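Local coordinates for protein nucleoporin nup120 (Schizosaccharomyces pombe, PDB 4GQ2) that serves as a structural component of the nuclear pore complex, whose nucleoporins can also dock transiently associated nuclear transport factors, at residues R658-Y663 and A801-D806; I166-Q171 and G192-I197; S144-W147 and D152-L155; K622-N627 and L700-S705; V531-I534 and K539-F542. All blocks are in the same frame, centred on the assembly; numbering follows the deposited sequence.

Contact 1: residues R658-Y663 and A801-D806; sequences RSFDIY and AIFIRD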
# COMPACT_ATOMS: atom_id res chain seq x y z
N ARG A 658 -13.64 18.58 -8.49
CA ARG A 658 -12.54 18.03 -9.27
C ARG A 658 -11.67 19.11 -9.93
O ARG A 658 -10.69 18.79 -10.61
CB ARG A 658 -13.07 17.07 -10.34
CG ARG A 658 -13.96 17.71 -11.39
CD ARG A 658 -14.71 16.66 -12.20
NE ARG A 658 -13.79 15.86 -12.99
CZ ARG A 658 -14.13 14.77 -13.66
NH1 ARG A 658 -15.39 14.33 -13.64
NH2 ARG A 658 -13.20 14.10 -14.34
N SER A 659 -12.05 20.37 -9.73
CA SER A 659 -11.32 21.50 -10.31
C SER A 659 -10.04 21.77 -9.54
O SER A 659 -10.07 22.02 -8.34
CB SER A 659 -12.18 22.76 -10.30
OG SER A 659 -13.20 22.68 -11.27
N PHE A 660 -8.91 21.71 -10.25
CA PHE A 660 -7.60 21.99 -9.65
C PHE A 660 -6.68 22.77 -10.58
O PHE A 660 -6.62 22.49 -11.79
CB PHE A 660 -6.91 20.69 -9.22
CG PHE A 660 -7.67 19.94 -8.17
CD1 PHE A 660 -7.63 20.35 -6.84
CD2 PHE A 660 -8.43 18.82 -8.51
CE1 PHE A 660 -8.34 19.66 -5.87
CE2 PHE A 660 -9.14 18.13 -7.54
CZ PHE A 660 -9.09 18.55 -6.22
N ASP A 661 -5.97 23.74 -10.01
CA ASP A 661 -4.89 24.42 -10.72
C ASP A 661 -3.78 23.45 -11.12
O ASP A 661 -3.70 22.33 -10.62
CB ASP A 661 -4.30 25.54 -9.86
CG ASP A 661 -4.64 26.92 -10.37
OD1 ASP A 661 -5.20 27.03 -11.48
OD2 ASP A 661 -4.33 27.91 -9.67
N ILE A 662 -2.94 23.89 -12.04
CA ILE A 662 -1.76 23.11 -12.39
C ILE A 662 -0.52 23.96 -12.16
O ILE A 662 -0.42 25.09 -12.62
CB ILE A 662 -1.84 22.51 -13.82
CG1 ILE A 662 -0.79 21.40 -13.99
CG2 ILE A 662 -1.71 23.59 -14.89
CD1 ILE A 662 -1.01 20.49 -15.18
N TYR A 663 0.42 23.41 -11.39
CA TYR A 663 1.69 24.06 -11.17
C TYR A 663 2.70 23.55 -12.17
O TYR A 663 2.42 22.60 -12.92
CB TYR A 663 2.16 23.87 -9.73
CG TYR A 663 1.38 24.73 -8.77
CD1 TYR A 663 1.79 26.03 -8.48
CD2 TYR A 663 0.22 24.26 -8.17
CE1 TYR A 663 1.07 26.83 -7.61
CE2 TYR A 663 -0.51 25.05 -7.29
CZ TYR A 663 -0.08 26.33 -7.01
OH TYR A 663 -0.80 27.12 -6.15
N ALA A 801 -3.79 15.84 -12.65
CA ALA A 801 -3.57 14.70 -13.55
C ALA A 801 -4.65 13.63 -13.44
O ALA A 801 -4.88 12.86 -14.38
CB ALA A 801 -2.20 14.09 -13.30
N ILE A 802 -5.32 13.58 -12.29
CA ILE A 802 -6.35 12.58 -12.05
C ILE A 802 -7.66 13.01 -12.69
O ILE A 802 -8.35 12.19 -13.30
CB ILE A 802 -6.58 12.32 -10.53
CG1 ILE A 802 -5.33 11.70 -9.90
CG2 ILE A 802 -7.79 11.42 -10.31
CD1 ILE A 802 -5.27 11.82 -8.39
N PHE A 803 -8.01 14.28 -12.56
CA PHE A 803 -9.34 14.74 -12.94
C PHE A 803 -9.48 15.51 -14.26
O PHE A 803 -10.57 15.54 -14.83
CB PHE A 803 -9.99 15.53 -11.80
CG PHE A 803 -10.22 14.72 -10.56
CD1 PHE A 803 -11.26 13.79 -10.49
CD2 PHE A 803 -9.40 14.89 -9.45
CE1 PHE A 803 -11.47 13.05 -9.34
CE2 PHE A 803 -9.60 14.14 -8.30
CZ PHE A 803 -10.64 13.23 -8.25
N ILE A 804 -8.42 16.15 -14.73
CA ILE A 804 -8.56 16.98 -15.94
C ILE A 804 -8.35 16.15 -17.19
O ILE A 804 -7.27 15.62 -17.43
CB ILE A 804 -7.78 18.33 -15.89
CG1 ILE A 804 -6.27 18.15 -16.09
CG2 ILE A 804 -8.12 19.10 -14.60
CD1 ILE A 804 -5.79 18.52 -17.48
N ARG A 805 -9.43 16.02 -17.96
CA ARG A 805 -9.55 14.98 -18.98
C ARG A 805 -9.79 15.52 -20.39
O ARG A 805 -10.13 16.70 -20.56
CB ARG A 805 -10.70 14.03 -18.61
CG ARG A 805 -10.76 13.63 -17.14
CD ARG A 805 -11.81 12.56 -16.88
NE ARG A 805 -11.70 11.48 -17.85
CZ ARG A 805 -10.77 10.54 -17.83
NH1 ARG A 805 -9.85 10.51 -16.87
NH2 ARG A 805 -10.75 9.60 -18.77
N ASP A 806 -9.60 14.65 -21.39
CA ASP A 806 -9.86 14.95 -22.81
C ASP A 806 -9.65 13.72 -23.70
O ASP A 806 -9.07 12.72 -23.26
CB ASP A 806 -9.00 16.13 -23.30
CG ASP A 806 -7.55 16.04 -22.84
OD1 ASP A 806 -6.83 15.13 -23.31
OD2 ASP A 806 -7.14 16.87 -22.01
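Arg-658 sets CG between its backbone N and carbonyl carbon (chi1 64°), and a bend at chi3 then carries its guanidinium along Phe-803 to the carbonyl of that residue. Phe-803 turns its CG away from its own carbonyl carbon (chi1 -63°), which lays the ring beside the aliphatic root of the arginine. NH2 of Arg-658 donates to O of Phe-803 at 3.0 Å. The bond is fairly straight, lies near the guanidinium plane and uses a lone pair of the oxygen. Lower down, CB of Arg-658 packs at 3.7 Å from CG of Phe-803. Phe-803 is the last residue of helix 790-803 in helical conformation, and Ile-804 already departs from it. The contact thus joins the end of this helix to the region where helix 646-658 runs out into its following loop, within the mainly helical part of the protein. Helix 719-739 supplies the charge partner, since NH1 of Arg-658 forms a salt bridge with Asp-728. With an alanine here, Asp-728 is likely to lose this charge partner and the carbonyl of Phe-803 this donor. Phe-660 adds a second ring, its CE2 lying 3.8 Å from CD2 of Phe-803. The two rings meet obliquely, and both also touch Phe-689 of helix 672-703. On the exposed side, CD of Arg-805 comes to 3.3 Å from NH2 of Arg-658, but the Arg-805 side chain is poorly ordered.

Contact 2: residues I166-Q171 and G192-I197; sequences ISFLNQ and GLTKII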
# COMPACT_ATOMS: atom_id res chain seq x y z
N ILE A 166 34.11 24.85 32.91
CA ILE A 166 34.32 24.98 34.35
C ILE A 166 33.05 25.45 35.06
O ILE A 166 32.70 24.93 36.12
CB ILE A 166 35.55 25.87 34.66
CG1 ILE A 166 36.83 25.09 34.31
CG2 ILE A 166 35.57 26.31 36.12
CD1 ILE A 166 38.03 25.96 34.03
N SER A 167 32.33 26.40 34.45
CA SER A 167 31.07 26.90 35.01
C SER A 167 30.00 25.81 35.22
O SER A 167 29.07 26.00 36.02
CB SER A 167 30.52 28.04 34.15
OG SER A 167 30.25 27.60 32.83
N PHE A 168 30.14 24.68 34.54
CA PHE A 168 29.18 23.57 34.67
C PHE A 168 29.39 22.77 35.95
O PHE A 168 28.55 21.95 36.33
CB PHE A 168 29.28 22.63 33.45
CG PHE A 168 28.73 23.21 32.17
CD1 PHE A 168 28.56 24.59 32.00
CD2 PHE A 168 28.41 22.38 31.10
CE1 PHE A 168 28.07 25.12 30.82
CE2 PHE A 168 27.92 22.90 29.91
CZ PHE A 168 27.75 24.27 29.77
N LEU A 169 30.52 22.98 36.62
CA LEU A 169 30.84 22.22 37.83
C LEU A 169 29.91 22.57 38.99
O LEU A 169 29.47 21.68 39.72
CB LEU A 169 32.31 22.38 38.22
CG LEU A 169 33.33 21.64 37.34
CD1 LEU A 169 34.75 22.11 37.63
CD2 LEU A 169 33.23 20.13 37.48
N ASN A 170 29.59 23.85 39.12
CA ASN A 170 28.83 24.35 40.26
C ASN A 170 27.42 24.79 39.90
O ASN A 170 26.54 24.88 40.76
CB ASN A 170 29.55 25.55 40.88
CG ASN A 170 30.86 25.17 41.53
OD1 ASN A 170 31.89 25.06 40.87
ND2 ASN A 170 30.82 24.94 42.85
N GLN A 171 27.23 25.09 38.62
CA GLN A 171 25.98 25.65 38.13
C GLN A 171 25.33 24.68 37.14
O GLN A 171 26.03 23.98 36.39
CB GLN A 171 26.24 27.02 37.49
CG GLN A 171 26.81 28.06 38.45
CD GLN A 171 27.35 29.30 37.75
OE1 GLN A 171 28.26 29.22 36.92
NE2 GLN A 171 26.81 30.47 38.09
N GLY A 192 22.34 33.25 36.15
CA GLY A 192 23.64 33.40 35.50
C GLY A 192 23.68 33.00 34.03
O GLY A 192 22.77 32.33 33.53
N LEU A 193 24.75 33.41 33.35
CA LEU A 193 24.88 33.23 31.91
C LEU A 193 26.35 33.23 31.49
O LEU A 193 27.09 34.16 31.80
CB LEU A 193 24.12 34.33 31.17
CG LEU A 193 24.09 34.33 29.64
CD1 LEU A 193 23.05 33.35 29.10
CD2 LEU A 193 23.81 35.73 29.12
N THR A 194 26.75 32.18 30.78
CA THR A 194 28.12 32.06 30.29
C THR A 194 28.18 32.09 28.76
O THR A 194 27.23 31.70 28.08
CB THR A 194 28.80 30.76 30.81
OG1 THR A 194 30.16 30.72 30.37
CG2 THR A 194 28.08 29.52 30.30
N LYS A 195 29.31 32.57 28.23
CA LYS A 195 29.59 32.41 26.81
C LYS A 195 30.79 31.48 26.67
O LYS A 195 31.91 31.83 27.05
CB LYS A 195 29.86 33.76 26.13
CG LYS A 195 30.00 33.65 24.62
CD LYS A 195 30.55 34.93 23.99
CE LYS A 195 29.44 35.93 23.70
NZ LYS A 195 29.99 37.20 23.16
N ILE A 196 30.53 30.29 26.15
CA ILE A 196 31.58 29.33 25.87
C ILE A 196 32.12 29.57 24.46
O ILE A 196 31.37 29.51 23.50
CB ILE A 196 31.08 27.88 26.03
CG1 ILE A 196 30.55 27.66 27.46
CG2 ILE A 196 32.18 26.88 25.70
CD1 ILE A 196 29.68 26.44 27.64
N ILE A 197 33.43 29.87 24.37
CA ILE A 197 34.08 30.11 23.08
C ILE A 197 35.11 29.03 22.81
O ILE A 197 36.04 28.82 23.60
CB ILE A 197 34.76 31.50 22.99
CG1 ILE A 197 33.77 32.63 23.29
CG2 ILE A 197 35.39 31.72 21.62
CD1 ILE A 197 33.86 33.17 24.70
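Phe-168 and Ile-196 make the tight part of this contact. CD1 of Ile-196 lies 3.6 Å from CZ of Phe-168 and 3.8 Å from CE1 of Phe-168. The methyl meets the far end of the ring obliquely, and the two side chains cross at a slant. Ile-196 reaches it by an extended branch: CG1 points away from the carbonyl carbon (chi1 -58°), and CD1 continues outward. Both residues are buried. The methyl CG2 of Thr-194 stands near the plane of the same ring, at its edge, but at 4.4 Å from CE1 of Phe-168 it touches only lightly.

Toward Ser-167 the fit is looser and more polar. OG of Ser-167 lies 3.8 Å from CG2 of Thr-194. The two hydroxyl oxygens, OG of Ser-167 and OG1 of Thr-194, are 4.0 Å apart, too far to bond each other. They share a partner instead: both hydrogen-bond to OE2 of Glu-207, which bridges loop and strand. Ser-167 is partly exposed, and so is Gln-171, which lies farther along the loop on this looser side.

The loop has a helical twist over 166-169 and leads from strand 160-163 into strand 173-178, so it joins two successive four-stranded antiparallel sheets of the beta-propeller domain. Arg-136 holds it by a hydrogen bond to the carbonyl of Phe-168. Strand 193-199 lies inside the second sheet, between strand 183-188, with Phe-188 beside Ser-167 and Thr-194, and strand 204-210, which carries Glu-207.

Contact 3: residues S144-W147 and D152-L155; sequences SKTW and DARL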
# COMPACT_ATOMS: atom_id res chain seq x y z
N SER A 144 28.50 15.54 8.62
CA SER A 144 28.80 15.35 7.21
C SER A 144 27.51 14.98 6.47
O SER A 144 26.76 14.09 6.91
CB SER A 144 29.87 14.28 7.03
OG SER A 144 30.14 14.07 5.65
N LYS A 145 27.26 15.66 5.35
CA LYS A 145 26.15 15.32 4.46
C LYS A 145 26.24 13.87 3.97
O LYS A 145 25.22 13.22 3.73
CB LYS A 145 26.09 16.28 3.27
CG LYS A 145 25.61 17.67 3.64
CD LYS A 145 25.47 18.57 2.42
CE LYS A 145 24.97 19.95 2.83
NZ LYS A 145 24.71 20.82 1.65
N THR A 146 27.47 13.38 3.83
CA THR A 146 27.75 12.00 3.43
C THR A 146 27.03 10.97 4.30
O THR A 146 26.63 9.91 3.80
CB THR A 146 29.27 11.72 3.50
OG1 THR A 146 29.93 12.50 2.49
CG2 THR A 146 29.60 10.25 3.27
N TRP A 147 26.87 11.28 5.58
CA TRP A 147 26.29 10.34 6.55
C TRP A 147 24.89 9.97 6.18
O TRP A 147 24.42 8.87 6.48
CB TRP A 147 26.27 10.95 7.94
CG TRP A 147 27.62 11.25 8.54
CD1 TRP A 147 28.88 10.96 8.02
CD2 TRP A 147 27.88 11.89 9.83
NE1 TRP A 147 29.87 11.39 8.87
CE2 TRP A 147 29.34 11.95 9.97
CE3 TRP A 147 27.08 12.40 10.85
CZ2 TRP A 147 29.95 12.51 11.09
CZ3 TRP A 147 27.70 12.96 11.97
CH2 TRP A 147 29.10 13.01 12.09
N ASP A 152 27.56 2.91 5.54
CA ASP A 152 28.79 2.81 6.35
C ASP A 152 29.80 3.94 6.06
O ASP A 152 30.99 3.69 5.80
CB ASP A 152 29.45 1.43 6.17
CG ASP A 152 28.53 0.28 6.58
OD1 ASP A 152 27.86 0.37 7.62
OD2 ASP A 152 28.50 -0.74 5.85
N ALA A 153 29.33 5.18 6.11
CA ALA A 153 30.11 6.35 5.70
C ALA A 153 31.38 6.55 6.53
O ALA A 153 31.46 6.12 7.68
CB ALA A 153 29.24 7.61 5.75
N ARG A 154 32.37 7.21 5.92
CA ARG A 154 33.64 7.50 6.59
C ARG A 154 33.52 8.60 7.66
O ARG A 154 32.93 9.66 7.43
CB ARG A 154 34.73 7.87 5.58
CG ARG A 154 35.61 6.70 5.14
CD ARG A 154 36.55 6.26 6.26
NE ARG A 154 37.51 5.25 5.82
CZ ARG A 154 38.34 4.58 6.62
NH1 ARG A 154 38.32 4.80 7.93
NH2 ARG A 154 39.17 3.68 6.12
N LEU A 155 34.09 8.31 8.83
CA LEU A 155 34.16 9.26 9.93
C LEU A 155 35.48 9.99 9.96
O LEU A 155 36.54 9.37 10.09
CB LEU A 155 33.99 8.53 11.27
CG LEU A 155 32.60 8.22 11.81
CD1 LEU A 155 32.74 7.55 13.17
CD2 LEU A 155 31.77 9.49 11.92
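This contact belongs to the connection between strands 138-143 and 160-163, neighbours in a four-stranded antiparallel sheet of the beta-propeller domain. The connection passes through the short helix 146-149 and doubles back, so that 152-155 lies against the start of the helix. Trp-147 and Thr-146 face the returning chain. CB of Ala-153 sits 3.6 Å from CG2 of Thr-146 and 4.1 Å from CD1 of Trp-147, filling the angle between the two side chains. Thr-146 turns this methyl opposite to its backbone N, with OG1 beside that N (chi1 -67°). Farther along the indole, CD2 of Leu-155 lies 3.6 Å from CZ2 of Trp-147. The leucine chain crosses the tryptophan at about a right angle. The backbone N of Ser-144 lies over one face of the indole. Ser-144 also caps the turn into the helix: its OG accepts a weak bond from N of Thr-146, beside a backbone bond from N of Trp-147 to O of Ser-144. Strand 21-26 continues the apolar surroundings, with Leu-25 touching both Trp-147 and Leu-155. The indole NE1 points toward O of Arg-154 near the ring plane, but at 3.8 Å the two do not form a hydrogen bond. Across the two segments the contact therefore rests on methyl groups meeting one another and the indole, and any pull between NE1 and this carbonyl is probably slight.

Contact 4: residues K622-N627 and L700-S705; sequences KHIYPN and LSLITS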
# COMPACT_ATOMS: atom_id res chain seq x y z
N LYS A 622 -29.23 -4.87 -6.68
CA LYS A 622 -28.42 -5.72 -5.82
C LYS A 622 -27.82 -5.00 -4.61
O LYS A 622 -27.73 -5.58 -3.53
CB LYS A 622 -27.34 -6.49 -6.61
CG LYS A 622 -26.46 -5.64 -7.51
CD LYS A 622 -25.54 -6.49 -8.37
CE LYS A 622 -24.59 -5.62 -9.19
NZ LYS A 622 -23.82 -6.39 -10.21
N HIS A 623 -27.45 -3.73 -4.79
CA HIS A 623 -26.67 -3.01 -3.77
C HIS A 623 -27.35 -1.90 -3.03
O HIS A 623 -27.02 -1.63 -1.87
CB HIS A 623 -25.36 -2.50 -4.36
CG HIS A 623 -24.45 -3.60 -4.83
ND1 HIS A 623 -23.89 -4.49 -3.99
CD2 HIS A 623 -24.03 -3.95 -6.11
CE1 HIS A 623 -23.14 -5.36 -4.68
NE2 HIS A 623 -23.23 -5.03 -5.98
N ILE A 624 -28.30 -1.23 -3.67
CA ILE A 624 -28.96 -0.11 -3.03
C ILE A 624 -30.29 -0.53 -2.41
O ILE A 624 -30.48 -0.40 -1.20
CB ILE A 624 -29.12 1.08 -4.00
CG1 ILE A 624 -27.75 1.59 -4.40
CG2 ILE A 624 -29.95 2.18 -3.36
CD1 ILE A 624 -27.78 2.54 -5.57
N TYR A 625 -31.20 -1.03 -3.24
CA TYR A 625 -32.54 -1.40 -2.81
C TYR A 625 -32.58 -2.17 -1.47
O TYR A 625 -33.31 -1.77 -0.56
CB TYR A 625 -33.28 -2.15 -3.93
CG TYR A 625 -34.70 -2.54 -3.60
CD1 TYR A 625 -35.75 -1.64 -3.74
CD2 TYR A 625 -34.99 -3.83 -3.15
CE1 TYR A 625 -37.05 -2.00 -3.45
CE2 TYR A 625 -36.29 -4.21 -2.85
CZ TYR A 625 -37.32 -3.29 -3.00
OH TYR A 625 -38.61 -3.66 -2.70
N PRO A 626 -31.80 -3.26 -1.34
CA PRO A 626 -31.88 -4.01 -0.07
C PRO A 626 -31.31 -3.29 1.15
O PRO A 626 -31.53 -3.73 2.28
CB PRO A 626 -31.06 -5.28 -0.35
CG PRO A 626 -30.16 -4.92 -1.48
CD PRO A 626 -30.93 -3.94 -2.32
N ASN A 627 -30.61 -2.19 0.93
CA ASN A 627 -29.95 -1.48 2.02
C ASN A 627 -30.62 -0.17 2.40
O ASN A 627 -30.33 0.40 3.45
CB ASN A 627 -28.47 -1.25 1.67
CG ASN A 627 -27.68 -2.54 1.58
OD1 ASN A 627 -27.39 -3.18 2.59
ND2 ASN A 627 -27.33 -2.93 0.36
N LEU A 700 -27.48 8.58 -8.52
CA LEU A 700 -27.87 8.40 -9.92
C LEU A 700 -28.54 7.05 -10.17
O LEU A 700 -29.55 6.97 -10.87
CB LEU A 700 -26.65 8.59 -10.84
CG LEU A 700 -26.43 9.96 -11.50
CD1 LEU A 700 -27.20 11.10 -10.82
CD2 LEU A 700 -24.95 10.29 -11.60
N SER A 701 -27.98 6.00 -9.57
CA SER A 701 -28.55 4.66 -9.65
C SER A 701 -29.95 4.55 -9.02
O SER A 701 -30.79 3.80 -9.51
CB SER A 701 -27.60 3.66 -8.98
OG SER A 701 -28.25 2.42 -8.74
N LEU A 702 -30.17 5.27 -7.93
CA LEU A 702 -31.48 5.29 -7.27
C LEU A 702 -32.52 5.97 -8.18
O LEU A 702 -33.58 5.41 -8.44
CB LEU A 702 -31.40 6.03 -5.93
CG LEU A 702 -32.59 5.92 -4.97
CD1 LEU A 702 -32.12 6.03 -3.53
CD2 LEU A 702 -33.66 6.97 -5.25
N ILE A 703 -32.18 7.16 -8.65
CA ILE A 703 -33.02 8.01 -9.47
C ILE A 703 -33.52 7.30 -10.73
O ILE A 703 -34.71 7.32 -11.02
CB ILE A 703 -32.25 9.30 -9.87
CG1 ILE A 703 -32.04 10.20 -8.65
CG2 ILE A 703 -32.96 10.05 -10.99
CD1 ILE A 703 -31.00 11.27 -8.88
N THR A 704 -32.60 6.67 -11.47
CA THR A 704 -32.93 6.08 -12.77
C THR A 704 -33.66 4.74 -12.63
O THR A 704 -33.99 4.11 -13.63
CB THR A 704 -31.69 5.91 -13.67
OG1 THR A 704 -30.75 5.01 -13.06
CG2 THR A 704 -31.02 7.27 -13.93
N SER A 705 -33.92 4.32 -11.40
CA SER A 705 -34.68 3.10 -11.14
C SER A 705 -36.07 3.43 -10.59
O SER A 705 -36.86 2.53 -10.31
CB SER A 705 -33.93 2.20 -10.16
OG SER A 705 -32.60 1.99 -10.59
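Ile-624 reaches out to Ser-701 and Leu-702 and carries its whole side of the contact. From CB the side chain forks. CG2 lies opposite the backbone N and faces Leu-702, where its methyl is 4.4 Å from CD1 of Leu-702, a light apolar touch. CG1 is turned away from the carbonyl carbon (chi1 -64°) and serves as the spacer to CD1. That tip does the close work: CD1 of Ile-624 lies 3.6 Å from CB of Ser-701 and 3.2 Å from OG of Ser-701. The second approach is short for a methyl against a hydroxyl. OG of Ser-701 is not left to the methyl, for it hydrogen-bonds to O of Leu-616, about two turns back on the helix of Ile-624. CD1 also comes to 4.3 Å from the backbone N of Leu-702.

Past Ile-624 the chain turns back, and ND2 of Asn-627 donates to O of His-623 at 2.6 Å from above the carbonyl plane. At the other helix end, OG of Ser-705 donates to O of Ser-701.

The contact pairs the C-terminal ends of helices 612-624 and 672-703 in the helical domain. Helix 590-605 packs on His-623, while helix 719-739 touches Leu-700.

Contact 5: residues V531-I534 and K539-F542; sequences VTYI and KVAF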
# COMPACT_ATOMS: atom_id res chain seq x y z
N VAL A 531 7.24 26.15 4.61
CA VAL A 531 6.58 25.22 5.53
C VAL A 531 6.86 25.39 7.02
O VAL A 531 7.99 25.65 7.43
CB VAL A 531 6.88 23.77 5.09
CG1 VAL A 531 6.59 22.77 6.20
CG2 VAL A 531 6.08 23.43 3.84
N THR A 532 5.82 25.22 7.82
CA THR A 532 5.98 25.12 9.27
C THR A 532 5.86 23.67 9.74
O THR A 532 4.81 23.02 9.63
CB THR A 532 5.01 26.04 10.05
OG1 THR A 532 4.79 25.49 11.36
CG2 THR A 532 3.69 26.18 9.35
N TYR A 533 6.98 23.16 10.24
CA TYR A 533 7.07 21.80 10.77
C TYR A 533 6.46 21.74 12.16
O TYR A 533 6.63 22.66 12.96
CB TYR A 533 8.53 21.36 10.84
CG TYR A 533 9.18 21.10 9.50
CD1 TYR A 533 9.72 22.15 8.74
CD2 TYR A 533 9.26 19.81 8.98
CE1 TYR A 533 10.32 21.91 7.52
CE2 TYR A 533 9.86 19.56 7.76
CZ TYR A 533 10.38 20.61 7.03
OH TYR A 533 10.99 20.37 5.81
N ILE A 534 5.77 20.65 12.44
CA ILE A 534 5.21 20.36 13.76
C ILE A 534 5.87 19.10 14.27
O ILE A 534 5.79 18.05 13.63
CB ILE A 534 3.69 20.12 13.68
CG1 ILE A 534 2.97 21.35 13.11
CG2 ILE A 534 3.14 19.78 15.05
CD1 ILE A 534 1.63 21.02 12.49
N LYS A 539 6.71 11.62 15.47
CA LYS A 539 6.15 12.00 14.18
C LYS A 539 6.53 13.45 13.84
O LYS A 539 6.67 14.28 14.74
CB LYS A 539 4.62 11.85 14.21
CG LYS A 539 4.13 10.44 14.50
CD LYS A 539 2.62 10.36 14.55
CE LYS A 539 2.13 8.95 14.84
NZ LYS A 539 2.20 8.59 16.29
N VAL A 540 6.72 13.73 12.55
CA VAL A 540 6.83 15.09 12.00
C VAL A 540 5.58 15.38 11.20
O VAL A 540 5.02 14.48 10.57
CB VAL A 540 7.96 15.26 10.94
CG1 VAL A 540 8.81 16.49 11.26
CG2 VAL A 540 8.81 14.02 10.78
N ALA A 541 5.18 16.64 11.18
CA ALA A 541 4.02 17.04 10.43
C ALA A 541 4.19 18.46 9.89
O ALA A 541 5.13 19.16 10.26
CB ALA A 541 2.78 16.94 11.30
N PHE A 542 3.30 18.85 8.98
CA PHE A 542 3.20 20.26 8.58
C PHE A 542 1.76 20.69 8.41
O PHE A 542 0.88 19.86 8.20
CB PHE A 542 3.99 20.58 7.30
CG PHE A 542 4.59 19.39 6.63
CD1 PHE A 542 3.82 18.56 5.82
CD2 PHE A 542 5.94 19.12 6.78
CE1 PHE A 542 4.39 17.46 5.20
CE2 PHE A 542 6.51 18.02 6.16
CZ PHE A 542 5.74 17.19 5.36
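Ile-534 and Ala-541 are joined by two backbone hydrogen bonds, the only ones between the two segments. N of Ile-534 donates to O of Ala-541 at 2.7 Å, and N of Ala-541 returns a bond to O of Ile-534 at 2.9 Å. They form a hydrogen-bonded pair of the antiparallel beta hairpin 532-536/539-544, part of a mixed sheet in the beta-propeller domain. The neighbouring pair, Tyr-533 with Phe-542, is non-hydrogen-bonded. Here CA of Tyr-533 makes a CA-H...O contact with O of Ala-541.

On the face that carries Tyr-533 and Phe-542, the rings lie side by side in an offset edge-to-face stack. The edge of Phe-542 is turned to the face of Tyr-533, with planes 76° apart and centroids 5.8 Å apart. Tyr-533 also receives CG1 of Val-540 at its edge, 4.1 Å from CD2 of Tyr-533. Its OH hydrogen-bonds to the carbonyl of Val-89, outside the hairpin. A serine in its place would probably leave that carbonyl without this donor and the ring edge of Phe-542 without a face to pack on. On the other face, CB of Ile-534 meets CB of Ala-541. Strands 3-11 and 520-525 flank the hairpin. Val-531 packs beside both rings: its CG1 lies over one face of Tyr-533, toward the rim, and 3.6 Å from CB of Phe-542.

Overall arrangement
From the N terminus, contact 3 comes first and closes a short loop between strands 138-143 and 160-163. Contact 2 follows, setting the loop that leads from that sheet into the next one on strand 193-199; its centre is about 32 Å from that of contact 3. Contact 5 closes the tight turn of hairpin 532-536/539-544. These three lie in series within the beta-propeller domain. The last two belong to the helical part and cross: contact 1 opens at 658-663 before contact 4 closes at 700-705. Contact 4 joins helices 612-624 and 672-703, while contact 1 ties the end of helix 646-658 to helix 790-803. Their nearest atoms are about 11 Å apart.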